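Local coordinates for protein proteasome accessory factor B/C (PafBC) (Paenarthrobacter aurescens, PDB 6SJ9) that probably acts as a transcriptional regulator of the bacterial DNA damage response, combining winged helix-turn-helix and WYL domains in one chain, at residues L257-R260 and K261-T264; V423-S426 and E427-A431; E286-A289 and E290-A293. All coordinates share one frame; numbering follows the deposited sequence.

Contact 1 (L257-R260 and K261-T264)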
# COMPACT_ATOMS: atom_id res chain seq x y z
N LEU A 257 -9.36 15.56 0.08
CA LEU A 257 -10.56 14.74 -0.12
C LEU A 257 -10.59 13.58 0.86
O LEU A 257 -11.64 13.29 1.44
CB LEU A 257 -10.68 14.27 -1.57
CG LEU A 257 -11.35 15.25 -2.55
CD1 LEU A 257 -12.87 15.29 -2.29
CD2 LEU A 257 -10.80 16.68 -2.52
N ALA A 258 -9.47 12.88 1.04
CA ALA A 258 -9.47 11.78 2.00
C ALA A 258 -9.86 12.28 3.39
O ALA A 258 -10.61 11.61 4.11
CB ALA A 258 -8.11 11.10 2.04
N LEU A 259 -9.39 13.47 3.76
CA LEU A 259 -9.72 14.02 5.07
C LEU A 259 -11.21 14.32 5.16
O LEU A 259 -11.84 13.99 6.17
CB LEU A 259 -8.90 15.28 5.33
CG LEU A 259 -9.06 15.88 6.73
CD1 LEU A 259 -8.65 14.80 7.76
CD2 LEU A 259 -8.28 17.18 6.89
N ARG A 260 -11.80 14.87 4.11
CA ARG A 260 -13.22 15.24 4.17
C ARG A 260 -14.11 14.01 4.27
O ARG A 260 -15.21 14.08 4.82
CB ARG A 260 -13.61 16.09 2.97
CG ARG A 260 -13.11 17.51 3.04
CD ARG A 260 -13.18 18.23 1.72
NE ARG A 260 -12.85 19.65 1.90
CZ ARG A 260 -13.78 20.57 2.16
NH1 ARG A 260 -15.06 20.21 2.26
NH2 ARG A 260 -13.45 21.85 2.34
N LYS A 261 -13.63 12.87 3.75
CA LYS A 261 -14.35 11.61 3.90
C LYS A 261 -14.56 11.27 5.37
O LYS A 261 -15.54 10.60 5.72
CB LYS A 261 -13.56 10.53 3.17
CG LYS A 261 -13.95 10.41 1.70
CD LYS A 261 -13.28 9.27 0.95
CE LYS A 261 -13.46 9.50 -0.58
NZ LYS A 261 -12.47 8.80 -1.49
N LYS A 262 -13.67 11.72 6.25
CA LYS A 262 -13.77 11.43 7.68
C LYS A 262 -14.57 12.48 8.48
O LYS A 262 -14.70 12.32 9.70
CB LYS A 262 -12.37 11.31 8.30
CG LYS A 262 -11.61 10.15 7.82
CD LYS A 262 -10.35 9.92 8.67
CE LYS A 262 -9.49 11.18 8.81
NZ LYS A 262 -8.19 10.89 9.52
N ALA A 263 -15.06 13.54 7.84
CA ALA A 263 -15.59 14.67 8.59
C ALA A 263 -16.97 14.37 9.19
O ALA A 263 -17.89 13.97 8.48
CB ALA A 263 -15.65 15.89 7.68
N THR A 264 -17.11 14.62 10.50
CA THR A 264 -18.39 14.48 11.19
C THR A 264 -19.28 15.69 11.01
O THR A 264 -20.50 15.58 11.18
CB THR A 264 -18.18 14.27 12.69
OG1 THR A 264 -17.50 15.41 13.23
CG2 THR A 264 -17.34 13.01 12.97
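The backbone of Leu257–Arg260 begins as a helix and unwinds within Lys261–Thr264: Lys261 N still reaches back four residues to Leu257 O (3.1 Å), but Lys262 N bonds to Leu259 O (2.9 Å) and Ala263 N to Arg260 O (3.1 Å), each only three residues back. In these last two bonds the donor stands well above the carbonyl plane, 67° out of it at Arg260 O, in keeping with the tighter three-residue turns. Between the side chains, Leu259 and Lys262 meet: leucine CD1 lies 3.9 Å from lysine CE, the two crossing at a slant. Lys262 can do this because its chain bends at chi3 (-52°), which brings the aliphatic part beside the leucine while NZ goes on to a salt bridge with Glu291. Lysine suits the place, greasy along its shaft and charged at its tip. Lys261 lays CB 3.3 Å from Ala258 O, and its extended chain then leads away from Leu257–Arg260. Small Ala263 fits its methyl against Arg260 O (3.4 Å), whereas Arg260 sends its guanidinium away to a salt bridge with Asp276. In the WCX domain this is the short helix 257-261 passing into edge strand 263-268. Leu259 packs down onto the sheet, against Leu249 and Ile251 of strand 245-252 and Ile278 of strand 275-282, and meets Leu292 of helix 285-294.

Contact 2 (V423-S426 and E427-A431)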
# COMPACT_ATOMS: atom_id res chain seq x y z
N VAL A 423 -16.50 -6.07 7.37
CA VAL A 423 -16.00 -4.83 6.84
C VAL A 423 -16.96 -4.36 5.77
O VAL A 423 -17.50 -5.19 5.01
CB VAL A 423 -14.58 -5.03 6.25
CG1 VAL A 423 -14.12 -3.76 5.52
CG2 VAL A 423 -13.60 -5.48 7.32
N ARG A 424 -17.21 -3.06 5.72
CA ARG A 424 -18.03 -2.46 4.71
C ARG A 424 -17.10 -1.77 3.74
O ARG A 424 -16.18 -1.07 4.17
CB ARG A 424 -19.03 -1.47 5.30
CG ARG A 424 -19.85 -0.74 4.25
CD ARG A 424 -21.13 -0.16 4.83
NE ARG A 424 -21.89 -1.20 5.50
CZ ARG A 424 -23.16 -1.06 5.91
NH1 ARG A 424 -23.79 -2.05 6.54
NH2 ARG A 424 -23.81 0.08 5.70
N PHE A 425 -17.32 -1.97 2.45
CA PHE A 425 -16.60 -1.25 1.42
C PHE A 425 -17.62 -0.52 0.57
O PHE A 425 -18.64 -1.09 0.19
CB PHE A 425 -15.77 -2.18 0.53
CG PHE A 425 -14.64 -2.86 1.24
CD1 PHE A 425 -13.42 -2.22 1.45
CD2 PHE A 425 -14.77 -4.15 1.70
CE1 PHE A 425 -12.34 -2.87 2.11
CE2 PHE A 425 -13.72 -4.81 2.35
CZ PHE A 425 -12.51 -4.17 2.54
N SER A 426 -17.33 0.72 0.23
CA SER A 426 -18.09 1.36 -0.83
C SER A 426 -17.73 0.75 -2.19
O SER A 426 -16.73 0.01 -2.35
CB SER A 426 -17.78 2.86 -0.85
OG SER A 426 -16.37 3.07 -1.09
N GLU A 427 -18.52 1.12 -3.20
CA GLU A 427 -18.23 0.68 -4.55
C GLU A 427 -16.82 1.07 -4.97
O GLU A 427 -16.06 0.25 -5.48
CB GLU A 427 -19.28 1.25 -5.51
CG GLU A 427 -19.06 0.80 -6.96
CD GLU A 427 -20.17 1.24 -7.90
OE1 GLU A 427 -21.21 1.70 -7.44
OE2 GLU A 427 -19.99 1.12 -9.12
N GLU A 428 -16.42 2.32 -4.66
CA GLU A 428 -15.13 2.84 -5.09
C GLU A 428 -13.97 2.13 -4.40
O GLU A 428 -12.96 1.82 -5.03
CB GLU A 428 -15.07 4.35 -4.84
CG GLU A 428 -16.02 5.20 -5.75
CD GLU A 428 -17.55 5.10 -5.41
OE1 GLU A 428 -17.94 4.55 -4.34
OE2 GLU A 428 -18.36 5.58 -6.25
N GLU A 429 -14.08 1.93 -3.08
CA GLU A 429 -13.06 1.21 -2.32
C GLU A 429 -12.90 -0.24 -2.78
O GLU A 429 -11.78 -0.75 -2.87
CB GLU A 429 -13.40 1.24 -0.82
CG GLU A 429 -13.30 2.65 -0.19
CD GLU A 429 -14.10 2.79 1.14
OE1 GLU A 429 -14.90 1.88 1.52
OE2 GLU A 429 -13.87 3.83 1.81
N ALA A 430 -14.02 -0.93 -3.03
CA ALA A 430 -13.97 -2.31 -3.52
C ALA A 430 -13.32 -2.36 -4.91
O ALA A 430 -12.48 -3.23 -5.17
CB ALA A 430 -15.37 -2.92 -3.56
N ALA A 431 -13.69 -1.43 -5.80
CA ALA A 431 -13.11 -1.42 -7.14
C ALA A 431 -11.62 -1.17 -7.07
O ALA A 431 -10.83 -1.82 -7.77
CB ALA A 431 -13.77 -0.36 -8.04
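Ser426 and Glu429 grip each other in a capping box at the start of helix 427-441. The serine OG sits between its own backbone N and carbonyl carbon (chi1 60°), and from there it accepts the N-H of Glu429 (3.2 Å, nearly straight at 166°). Glu429 answers with its carboxylate: CG lies anti to the carbonyl carbon and the chain runs extended beyond it, which carries OE1 back to Ser426 N at 3.0 Å. The amide meets this oxygen from above the carboxylate plane, 39° out of it. Two N-H groups at the helix start are thus satisfied by side chains, and the glutamate's negative charge probably also suits the positive end of the helix dipole. The first full helical bond follows, Ala430 N to Ser426 O at 2.9 Å. Beside the box, Phe425 presents a ring edge to Glu429, its CD1 4.1 Å from Glu429 CB, with ring and carboxylate planes almost perpendicular. Its CB touches the methyl of Ala430 (4.2 Å), where a small residue probably lets the segment just after the strand lie close. In the PafC helix-turn-helix region, strand 421-424 pairs with 90-93, and Phe425 and Ala430 both pack on Leu465 of helix 457-469.

Contact 3 (E286-A289 and E290-A293)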
# COMPACT_ATOMS: atom_id res chain seq x y z
N GLU A 286 -0.63 11.79 17.62
CA GLU A 286 0.56 11.77 16.79
C GLU A 286 0.21 11.26 15.41
O GLU A 286 0.77 11.73 14.41
CB GLU A 286 1.68 10.91 17.40
CG GLU A 286 2.26 11.59 18.59
CD GLU A 286 2.84 12.93 18.21
OE1 GLU A 286 3.41 13.04 17.09
OE2 GLU A 286 2.71 13.89 19.02
N GLN A 287 -0.73 10.33 15.33
CA GLN A 287 -1.12 9.81 14.03
C GLN A 287 -1.82 10.88 13.20
O GLN A 287 -1.47 11.07 12.02
CB GLN A 287 -2.02 8.60 14.20
CG GLN A 287 -2.09 7.83 12.93
CD GLN A 287 -3.07 6.73 12.98
OE1 GLN A 287 -3.49 6.32 14.08
NE2 GLN A 287 -3.42 6.17 11.81
N LEU A 288 -2.79 11.60 13.79
CA LEU A 288 -3.47 12.67 13.06
C LEU A 288 -2.51 13.79 12.70
O LEU A 288 -2.60 14.35 11.61
CB LEU A 288 -4.64 13.23 13.88
CG LEU A 288 -5.49 14.25 13.14
CD1 LEU A 288 -5.93 13.63 11.81
CD2 LEU A 288 -6.72 14.67 13.95
N ALA A 289 -1.57 14.13 13.58
CA ALA A 289 -0.68 15.26 13.31
C ALA A 289 0.23 14.97 12.12
O ALA A 289 0.51 15.86 11.31
CB ALA A 289 0.17 15.61 14.53
N GLU A 290 0.73 13.73 12.02
CA GLU A 290 1.53 13.38 10.86
C GLU A 290 0.71 13.53 9.59
O GLU A 290 1.19 14.08 8.61
CB GLU A 290 2.10 11.96 10.99
CG GLU A 290 2.97 11.59 9.78
CD GLU A 290 3.66 10.24 9.92
OE1 GLU A 290 3.61 9.68 11.02
OE2 GLU A 290 4.25 9.73 8.94
N GLU A 291 -0.54 13.08 9.61
CA GLU A 291 -1.38 13.25 8.43
C GLU A 291 -1.57 14.74 8.11
O GLU A 291 -1.39 15.17 6.96
CB GLU A 291 -2.74 12.57 8.63
CG GLU A 291 -3.66 12.80 7.44
CD GLU A 291 -5.08 12.34 7.67
OE1 GLU A 291 -5.34 11.75 8.73
OE2 GLU A 291 -5.96 12.63 6.83
N LEU A 292 -1.90 15.54 9.12
CA LEU A 292 -2.20 16.95 8.87
C LEU A 292 -0.97 17.74 8.46
O LEU A 292 -1.04 18.55 7.55
CB LEU A 292 -2.88 17.56 10.09
CG LEU A 292 -4.23 16.96 10.49
CD1 LEU A 292 -4.77 17.67 11.72
CD2 LEU A 292 -5.27 17.07 9.36
N ALA A 293 0.20 17.43 9.02
CA ALA A 293 1.44 18.08 8.60
C ALA A 293 1.72 17.84 7.13
O ALA A 293 2.30 18.71 6.45
CB ALA A 293 2.63 17.52 9.39
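Leu288 lays its branch point over the side chain of Leu292 one turn on, CG to CD1 3.8 Å, the two chains crossing at a slant. With CG swung away from the backbone N (chi1 -174°), Leu288 leans along the helix toward its partner, and its CD1 also lies 3.7 Å from Glu291 OE1. Leu292 in turn brings its CG within 3.3 Å of Leu288 O, the same carbonyl that accepts Leu292 N at 2.8 Å. This helix, 285-294, belongs to the WCX domain, whose ferredoxin-like fold lays helices against a four-stranded antiparallel sheet; Leu288 and Leu292 form its apolar stripe, resting on Ala247 and Leu249 of strand 245-252, and Leu288 also meets Leu307 of helix 305-323. Replacing Leu288 by an alanine is likely to open a gap beside Leu292 and against Ala247 and Leu307, leaving the Leu292 methyls less firmly held. Ala289 serves another flank: its small methyl packs on Ala310 and Val311 of helix 305-323, probably allowing a close approach, and its carbonyl takes Ala293 N at 2.8 Å. The glutamates find polar partners within the protein. Glu291 runs extended to Tyr295 through OE2, Glu286 forms a salt bridge with Arg313, and the extended chain of Glu290 reaches Gln634 in the second WCX domain.

Along the chain, contact 1 comes first, then contact 3, then contact 2; each is a local turn within continuous chain, and none nests in or crosses another. Contact 1 is the passage from a short helix into an edge strand; contact 3 is a turn inside the helix that follows strand 275-282. Both belong to the first WCX domain and touch directly, through a salt bridge from the segment just after the short helix and through leucine packing between the two helices. Contact 2 starts a helix in the PafC region and touches neither; its centre is about 16 Å from that of contact 1 and about 25 Å from that of contact 3.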